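Local coordinates for D-alanyl transferase DltD (Enterococcus faecium TX0133A04, PDB 6PFX), which probably transfers D-alanine onto lipoteichoic acid during cell wall biogenesis in this Gram-positive bacterium, using an SGNH-hydrolase-like domain at the membrane, at residues 15-20 and 201-206; 53-58 and 69-74. All blocks are in the same frame, centred on the assembly; numbering follows the deposited sequence.

Contact 1: residues 15-20 and 201-206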
ATOM      1  N   ALA A  15      15.097   8.195  -6.115  1.00 17.92           N
ATOM      2  CA  ALA A  15      14.609   7.198  -5.170  1.00 17.55           C
ATOM      3  C   ALA A  15      13.095   7.255  -5.019  1.00 14.32           C
ATOM      4  O   ALA A  15      12.444   6.214  -4.836  1.00 15.56           O
ATOM      5  CB  ALA A  15      15.264   7.413  -3.802  1.00 17.86           C
ATOM      6  N   SER A  16      12.518   8.466  -5.075  1.00 15.92           N
ATOM      7  CA  SER A  16      11.099   8.659  -4.791  1.00 15.63           C
ATOM      8  C   SER A  16      10.203   7.909  -5.767  1.00 18.47           C
ATOM      9  O   SER A  16       9.034   7.672  -5.452  1.00 17.82           O
ATOM     10  CB  SER A  16      10.730  10.153  -4.797  1.00 17.18           C
ATOM     11  OG  SER A  16      10.736  10.708  -6.101  1.00 19.26           O
ATOM     12  N   SER A  17      10.721   7.522  -6.931  1.00 16.91           N
ATOM     13  CA  SER A  17       9.943   6.785  -7.915  1.00 15.08           C
ATOM     14  C   SER A  17      10.541   5.429  -8.248  1.00 20.20           C
ATOM     15  O   SER A  17      10.001   4.729  -9.112  1.00 23.12           O
ATOM     16  CB  SER A  17       9.796   7.610  -9.200  1.00 20.42           C
ATOM     17  OG  SER A  17      11.061   7.864  -9.789  1.00 27.02           O
ATOM     18  N   SER A  18      11.612   5.019  -7.564  1.00 18.37           N
ATOM     19  CA  SER A  18      12.307   3.795  -7.934  1.00 22.94           C
ATOM     20  C   SER A  18      11.586   2.535  -7.468  1.00 19.50           C
ATOM     21  O   SER A  18      11.696   1.490  -8.120  1.00 21.31           O
ATOM     22  CB  SER A  18      13.704   3.782  -7.310  1.00 22.28           C
ATOM     23  OG  SER A  18      13.618   3.703  -5.893  1.00 22.10           O
ATOM     24  N   MET A  19      10.879   2.603  -6.337  1.00 20.81           N
ATOM     25  CA  MET A  19      10.336   1.407  -5.686  1.00 21.59           C
ATOM     26  C   MET A  19      11.436   0.373  -5.433  1.00 21.21           C
ATOM     27  O   MET A  19      11.185  -0.828  -5.342  1.00 21.75           O
ATOM     28  CB  MET A  19       9.144   0.846  -6.472  1.00 20.61           C
ATOM     29  CG  MET A  19       7.949   1.812  -6.510  1.00 19.88           C
ATOM     30  SD  MET A  19       6.661   1.470  -7.720  1.00 25.81           S
ATOM     31  CE  MET A  19       6.263  -0.239  -7.355  1.00 27.63           C
ATOM     32  N   SER A  20      12.673   0.846  -5.287  1.00 22.17           N
ATOM     33  CA  SER A  20      13.800  -0.050  -5.062  1.00 25.50           C
ATOM     34  C   SER A  20      13.647  -0.773  -3.731  1.00 22.21           C
ATOM     35  O   SER A  20      13.404  -0.149  -2.696  1.00 21.97           O
ATOM     36  CB  SER A  20      15.097   0.760  -5.057  1.00 27.09           C
ATOM     37  OG  SER A  20      16.050   0.193  -4.174  1.00 29.77           O
ATOM     38  N   ASP A 201      15.561   4.017 -11.945  1.00 40.63           N
ATOM     39  CA  ASP A 201      15.264   5.383 -12.355  1.00 49.66           C
ATOM     40  C   ASP A 201      14.066   5.454 -13.302  1.00 45.41           C
ATOM     41  O   ASP A 201      14.166   5.097 -14.478  1.00 44.25           O
ATOM     42  CB  ASP A 201      16.485   6.011 -13.035  1.00 44.74           C
ATOM     43  CG  ASP A 201      16.308   7.492 -13.301  1.00 48.61           C
ATOM     44  OD1 ASP A 201      15.353   8.087 -12.756  1.00 44.29           O
ATOM     45  OD2 ASP A 201      17.126   8.058 -14.057  1.00 53.18           O
ATOM     46  N   ARG A 202      12.938   5.937 -12.785  1.00 36.13           N
ATOM     47  CA  ARG A 202      11.739   6.128 -13.584  1.00 32.12           C
ATOM     48  C   ARG A 202      11.485   7.589 -13.936  1.00 35.89           C
ATOM     49  O   ARG A 202      10.444   7.897 -14.523  1.00 30.13           O
ATOM     50  CB  ARG A 202      10.520   5.551 -12.862  1.00 34.08           C
ATOM     51  CG  ARG A 202      10.591   4.060 -12.673  1.00 31.44           C
ATOM     52  CD  ARG A 202       9.225   3.489 -12.368  1.00 37.45           C
ATOM     53  NE  ARG A 202       9.257   2.032 -12.310  1.00 44.43           N
ATOM     54  CZ  ARG A 202       9.669   1.338 -11.255  1.00 38.46           C
ATOM     55  NH1 ARG A 202      10.088   1.973 -10.171  1.00 36.24           N
ATOM     56  NH2 ARG A 202       9.665   0.014 -11.282  1.00 34.77           N
ATOM     57  N   GLN A 203      12.411   8.493 -13.606  1.00 32.65           N
ATOM     58  CA  GLN A 203      12.167   9.912 -13.848  1.00 33.64           C
ATOM     59  C   GLN A 203      12.077  10.230 -15.336  1.00 37.01           C
ATOM     60  O   GLN A 203      11.330  11.134 -15.729  1.00 31.67           O
ATOM     61  CB  GLN A 203      13.254  10.764 -13.195  1.00 37.21           C
ATOM     62  CG  GLN A 203      13.283  10.676 -11.673  1.00 44.95           C
ATOM     63  CD  GLN A 203      11.982  11.133 -11.013  1.00 46.09           C
ATOM     64  OE1 GLN A 203      11.490  10.501 -10.068  1.00 34.75           O
ATOM     65  NE2 GLN A 203      11.429  12.242 -11.502  1.00 41.54           N
ATOM     66  N   GLN A 204      12.831   9.524 -16.176  1.00 34.40           N
ATOM     67  CA  GLN A 204      12.760   9.806 -17.604  1.00 39.91           C
ATOM     68  C   GLN A 204      11.411   9.380 -18.169  1.00 34.02           C
ATOM     69  O   GLN A 204      10.858  10.052 -19.047  1.00 35.85           O
ATOM     70  CB  GLN A 204      13.909   9.128 -18.348  1.00 47.47           C
ATOM     71  CG  GLN A 204      13.949   9.460 -19.837  1.00 52.25           C
ATOM     72  CD  GLN A 204      14.084  10.953 -20.103  1.00 62.86           C
ATOM     73  OE1 GLN A 204      14.815  11.656 -19.403  1.00 64.07           O
ATOM     74  NE2 GLN A 204      13.366  11.445 -21.110  1.00 58.78           N
ATOM     75  N   LYS A 205      10.853   8.275 -17.667  1.00 33.53           N
ATOM     76  CA  LYS A 205       9.527   7.867 -18.110  1.00 32.32           C
ATOM     77  C   LYS A 205       8.460   8.844 -17.623  1.00 27.95           C
ATOM     78  O   LYS A 205       7.544   9.197 -18.373  1.00 28.42           O
ATOM     79  CB  LYS A 205       9.218   6.450 -17.635  1.00 31.16           C
ATOM     80  CG  LYS A 205       7.956   5.912 -18.270  1.00 34.23           C
ATOM     81  CD  LYS A 205       7.673   4.481 -17.899  1.00 42.70           C
ATOM     82  CE  LYS A 205       6.365   4.025 -18.537  1.00 37.68           C
ATOM     83  NZ  LYS A 205       5.901   2.715 -17.998  1.00 49.10           N
ATOM     84  N   ILE A 206       8.566   9.291 -16.371  1.00 23.16           N
ATOM     85  CA  ILE A 206       7.654  10.307 -15.849  1.00 21.63           C
ATOM     86  C   ILE A 206       7.703  11.564 -16.711  1.00 28.35           C
ATOM     87  O   ILE A 206       6.662  12.137 -17.056  1.00 27.77           O
ATOM     88  CB  ILE A 206       7.981  10.593 -14.370  1.00 21.74           C
ATOM     89  CG1 ILE A 206       7.704   9.330 -13.536  1.00 21.55           C
ATOM     90  CG2 ILE A 206       7.187  11.771 -13.836  1.00 22.52           C
ATOM     91  CD1 ILE A 206       8.145   9.390 -12.068  1.00 25.77           C
TER
HETATM   92  O   HOH W   1      13.182   6.740 -10.348  1.00 34.86           O
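R202 leaves its backbone with CG anti to the carbonyl carbon (chi1 -64°) and then runs extended from CG to NE, long enough for its guanidinium to meet the end of helix 9-18. In this member of the DltD family, of the SGNH-hydrolase clan, NH1 donates to two carbonyls at the last turn of that helix, those of S17 and S18, just before M19, the first residue to leave helical angles, with positive phi. NH1 to S17 O is 3.0 Å, bent to 150° at the hydrogen, and it meets a lone pair in the carbonyl plane while the oxygen stays near the guanidinium plane. The second bond, NH1 to S18 O at 2.7 Å, is weak by its angle. M19 SD lies over one face of the same guanidinium. The positive charge probably also eases the partial negative charge of the helix end. R202 is itself the N-cap residue of helix 203-210. Further along that helix, I206 places CD1 3.8 Å from S17 CB. S17 OG, turned between its backbone N and carbonyl carbon (chi1 62°), accepts from a water 2.5 Å away, and that water's oxygen accepts from R202 N at 2.6 Å.

Contact 2: residues 53-58 and 69-74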
ATOM      1  N   PRO A  53       0.346   8.859 -18.422  1.00 16.23           N
ATOM      2  CA  PRO A  53       0.130  10.300 -18.211  1.00 15.73           C
ATOM      3  C   PRO A  53      -0.699  10.627 -16.975  1.00 14.71           C
ATOM      4  O   PRO A  53      -0.638  11.773 -16.508  1.00 17.80           O
ATOM      5  CB  PRO A  53      -0.558  10.753 -19.509  1.00 15.51           C
ATOM      6  CG  PRO A  53      -0.130   9.733 -20.531  1.00 17.74           C
ATOM      7  CD  PRO A  53      -0.053   8.427 -19.775  1.00 17.33           C
ATOM      8  N   PHE A  54      -1.427   9.652 -16.405  1.00 15.78           N
ATOM      9  CA  PHE A  54      -2.377   9.884 -15.312  1.00 12.03           C
ATOM     10  C   PHE A  54      -1.879   9.418 -13.956  1.00 11.83           C
ATOM     11  O   PHE A  54      -2.555   9.650 -12.946  1.00 13.41           O
ATOM     12  CB  PHE A  54      -3.729   9.248 -15.668  1.00 13.35           C
ATOM     13  CG  PHE A  54      -4.130   9.573 -17.059  1.00 13.73           C
ATOM     14  CD1 PHE A  54      -4.614  10.835 -17.371  1.00 13.99           C
ATOM     15  CD2 PHE A  54      -3.898   8.676 -18.081  1.00 11.80           C
ATOM     16  CE1 PHE A  54      -4.908  11.182 -18.670  1.00 14.24           C
ATOM     17  CE2 PHE A  54      -4.206   9.012 -19.394  1.00 14.46           C
ATOM     18  CZ  PHE A  54      -4.703  10.265 -19.687  1.00 14.05           C
ATOM     19  N   HIS A  55      -0.707   8.812 -13.908  1.00 13.24           N
ATOM     20  CA  HIS A  55      -0.090   8.401 -12.658  1.00 12.24           C
ATOM     21  C   HIS A  55       0.173   9.605 -11.757  1.00 14.81           C
ATOM     22  O   HIS A  55       0.475  10.699 -12.246  1.00 12.68           O
ATOM     23  CB  HIS A  55       1.216   7.710 -13.050  1.00 13.87           C
ATOM     24  CG  HIS A  55       1.994   7.168 -11.904  1.00 14.43           C
ATOM     25  ND1 HIS A  55       2.775   7.963 -11.095  1.00 15.24           N
ATOM     26  CD2 HIS A  55       2.134   5.905 -11.444  1.00 16.55           C
ATOM     27  CE1 HIS A  55       3.355   7.215 -10.176  1.00 12.93           C
ATOM     28  NE2 HIS A  55       2.975   5.962 -10.360  1.00 15.67           N
ATOM     29  N   PRO A  56       0.045   9.438 -10.432  1.00 13.44           N
ATOM     30  CA  PRO A  56       0.188  10.589  -9.524  1.00 13.16           C
ATOM     31  C   PRO A  56       1.485  11.362  -9.676  1.00 12.63           C
ATOM     32  O   PRO A  56       1.499  12.584  -9.485  1.00 12.74           O
ATOM     33  CB  PRO A  56       0.088   9.960  -8.122  1.00 14.03           C
ATOM     34  CG  PRO A  56      -0.625   8.661  -8.323  1.00 16.58           C
ATOM     35  CD  PRO A  56      -0.315   8.196  -9.725  1.00 13.35           C
ATOM     36  N   SER A  57       2.591  10.682  -9.971  1.00 13.40           N
ATOM     37  CA  SER A  57       3.853  11.397 -10.093  1.00 12.19           C
ATOM     38  C   SER A  57       3.893  12.233 -11.367  1.00 14.32           C
ATOM     39  O   SER A  57       4.503  13.310 -11.378  1.00 17.15           O
ATOM     40  CB  SER A  57       5.015  10.406 -10.091  1.00 16.92           C
ATOM     41  OG  SER A  57       5.049   9.637  -8.895  1.00 18.64           O
ATOM     42  N   VAL A  58       3.251  11.756 -12.441  1.00 13.42           N
ATOM     43  CA  VAL A  58       3.227  12.497 -13.700  1.00 13.21           C
ATOM     44  C   VAL A  58       2.353  13.741 -13.575  1.00 13.78           C
ATOM     45  O   VAL A  58       2.754  14.844 -13.958  1.00 15.48           O
ATOM     46  CB  VAL A  58       2.775  11.600 -14.869  1.00 13.64           C
ATOM     47  CG1 VAL A  58       2.801  12.431 -16.172  1.00 14.89           C
ATOM     48  CG2 VAL A  58       3.631  10.359 -14.979  1.00 16.71           C
ATOM     49  N   PRO A  69       5.060  12.593  -5.010  1.00 12.03           N
ATOM     50  CA  PRO A  69       4.856  11.297  -4.353  1.00 13.02           C
ATOM     51  C   PRO A  69       6.191  10.608  -4.102  1.00 12.46           C
ATOM     52  O   PRO A  69       7.114  10.681  -4.913  1.00 14.74           O
ATOM     53  CB  PRO A  69       3.987  10.511  -5.345  1.00 12.76           C
ATOM     54  CG  PRO A  69       3.391  11.559  -6.246  1.00 14.27           C
ATOM     55  CD  PRO A  69       4.390  12.670  -6.324  1.00 13.72           C
ATOM     56  N   PHE A  70       6.293   9.946  -2.956  1.00 12.46           N
ATOM     57  CA  PHE A  70       7.388   9.025  -2.680  1.00 12.27           C
ATOM     58  C   PHE A  70       6.745   7.638  -2.652  1.00 12.65           C
ATOM     59  O   PHE A  70       5.927   7.344  -1.774  1.00 13.75           O
ATOM     60  CB  PHE A  70       8.102   9.356  -1.375  1.00 14.28           C
ATOM     61  CG  PHE A  70       9.450   8.730  -1.283  1.00 15.70           C
ATOM     62  CD1 PHE A  70       9.569   7.364  -1.114  1.00 13.93           C
ATOM     63  CD2 PHE A  70      10.599   9.493  -1.402  1.00 16.33           C
ATOM     64  CE1 PHE A  70      10.822   6.762  -1.045  1.00 18.76           C
ATOM     65  CE2 PHE A  70      11.850   8.903  -1.357  1.00 17.58           C
ATOM     66  CZ  PHE A  70      11.963   7.535  -1.164  1.00 17.80           C
ATOM     67  N   LEU A  71       7.049   6.812  -3.647  1.00 12.67           N
ATOM     68  CA  LEU A  71       6.323   5.561  -3.829  1.00 13.20           C
ATOM     69  C   LEU A  71       6.896   4.485  -2.917  1.00 12.47           C
ATOM     70  O   LEU A  71       8.068   4.111  -3.039  1.00 17.96           O
ATOM     71  CB  LEU A  71       6.399   5.122  -5.287  1.00 14.09           C
ATOM     72  CG  LEU A  71       6.040   6.184  -6.323  1.00 12.62           C
ATOM     73  CD1 LEU A  71       6.164   5.606  -7.712  1.00 15.65           C
ATOM     74  CD2 LEU A  71       4.630   6.719  -6.098  1.00 15.16           C
ATOM     75  N   LEU A  72       6.057   3.958  -2.032  1.00 14.84           N
ATOM     76  CA  LEU A  72       6.502   2.995  -1.038  1.00 14.21           C
ATOM     77  C   LEU A  72       5.832   1.635  -1.165  1.00 18.85           C
ATOM     78  O   LEU A  72       6.120   0.736  -0.366  1.00 27.94           O
ATOM     79  CB  LEU A  72       6.324   3.566   0.374  1.00 18.46           C
ATOM     80  CG  LEU A  72       7.260   4.729   0.730  1.00 18.93           C
ATOM     81  CD1 LEU A  72       6.860   5.339   2.062  1.00 20.44           C
ATOM     82  CD2 LEU A  72       8.722   4.278   0.758  1.00 15.11           C
ATOM     83  N   GLY A  73       4.987   1.444  -2.134  1.00 23.09           N
ATOM     84  CA  GLY A  73       4.564   0.108  -2.479  1.00 21.18           C
ATOM     85  C   GLY A  73       5.416  -0.504  -3.589  1.00 28.21           C
ATOM     86  O   GLY A  73       6.078   0.209  -4.344  1.00 31.30           O
ATOM     87  N   ALA A  74       5.372  -1.832  -3.671  1.00 20.70           N
ATOM     88  CA  ALA A  74       6.082  -2.598  -4.691  1.00 23.14           C
ATOM     89  C   ALA A  74       5.379  -3.942  -4.832  1.00 21.50           C
ATOM     90  O   ALA A  74       4.465  -4.256  -4.062  1.00 19.21           O
ATOM     91  CB  ALA A  74       7.563  -2.783  -4.319  1.00 25.03           C
TER
HETATM   92  O   HOH W   2       7.228  10.209  -7.531  1.00 27.98           O
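L71 reaches from strand 68-71 to the H55 ring and S57 at the start of helix 56-62, and its side chain can be followed outward. CB points toward the helix segment, and CG stands anti to the carbonyl carbon; with chi1 -50° and chi2 180° the two methyls part, CD1 toward H55 and CD2 toward S57. CD1 ends at the edge of the H55 imidazole, near the ring plane and 4.1 Å from CE1. CD2 goes to the serine instead, 4.1 Å from S57 OG. The edge that CD1 meets belongs to a ring fixed at both nitrogens: H55 is the N-cap of the helix, ND1 accepts from S57 N at 2.9 Å, with the donor tilted 24° from the ring plane, and NE2 bonds to L48 O. Helix and strand are the second and third elements of a beta-alpha-beta unit that starts with strand 39-43, and these side-chain contacts join the helix start to the sheet's outermost strand. Two residues earlier in the strand, P69 sets its ring against the same helix, CG lying 4.1 Å from P56 CB and 3.7 Å from S57 OG. A water connects the two sides, 2.6 Å from S57 OG and donating to P69 O at 2.7 Å.

In the fold
From the N terminus, helix 9-18 ends within 15-20, the first half of contact 1, whose partner 201-206 comes only some 180 residues later. Contact 2 lies nested inside that long loop: after strand 39-43 the chain enters helix 56-62 within 53-58 and returns as strand 68-71, closing a short loop of ten intervening residues. The two contacts are neighbours, with centres about 9 Å apart. S16 O probably accepts a hydrogen bond from L71 N, so the N-terminal helix sits beside the outermost strand of the parallel sheet, while I206 packs on S57 and V58. Helices 9-18, 203-210 and 56-62 are thereby tied together at this sheet edge.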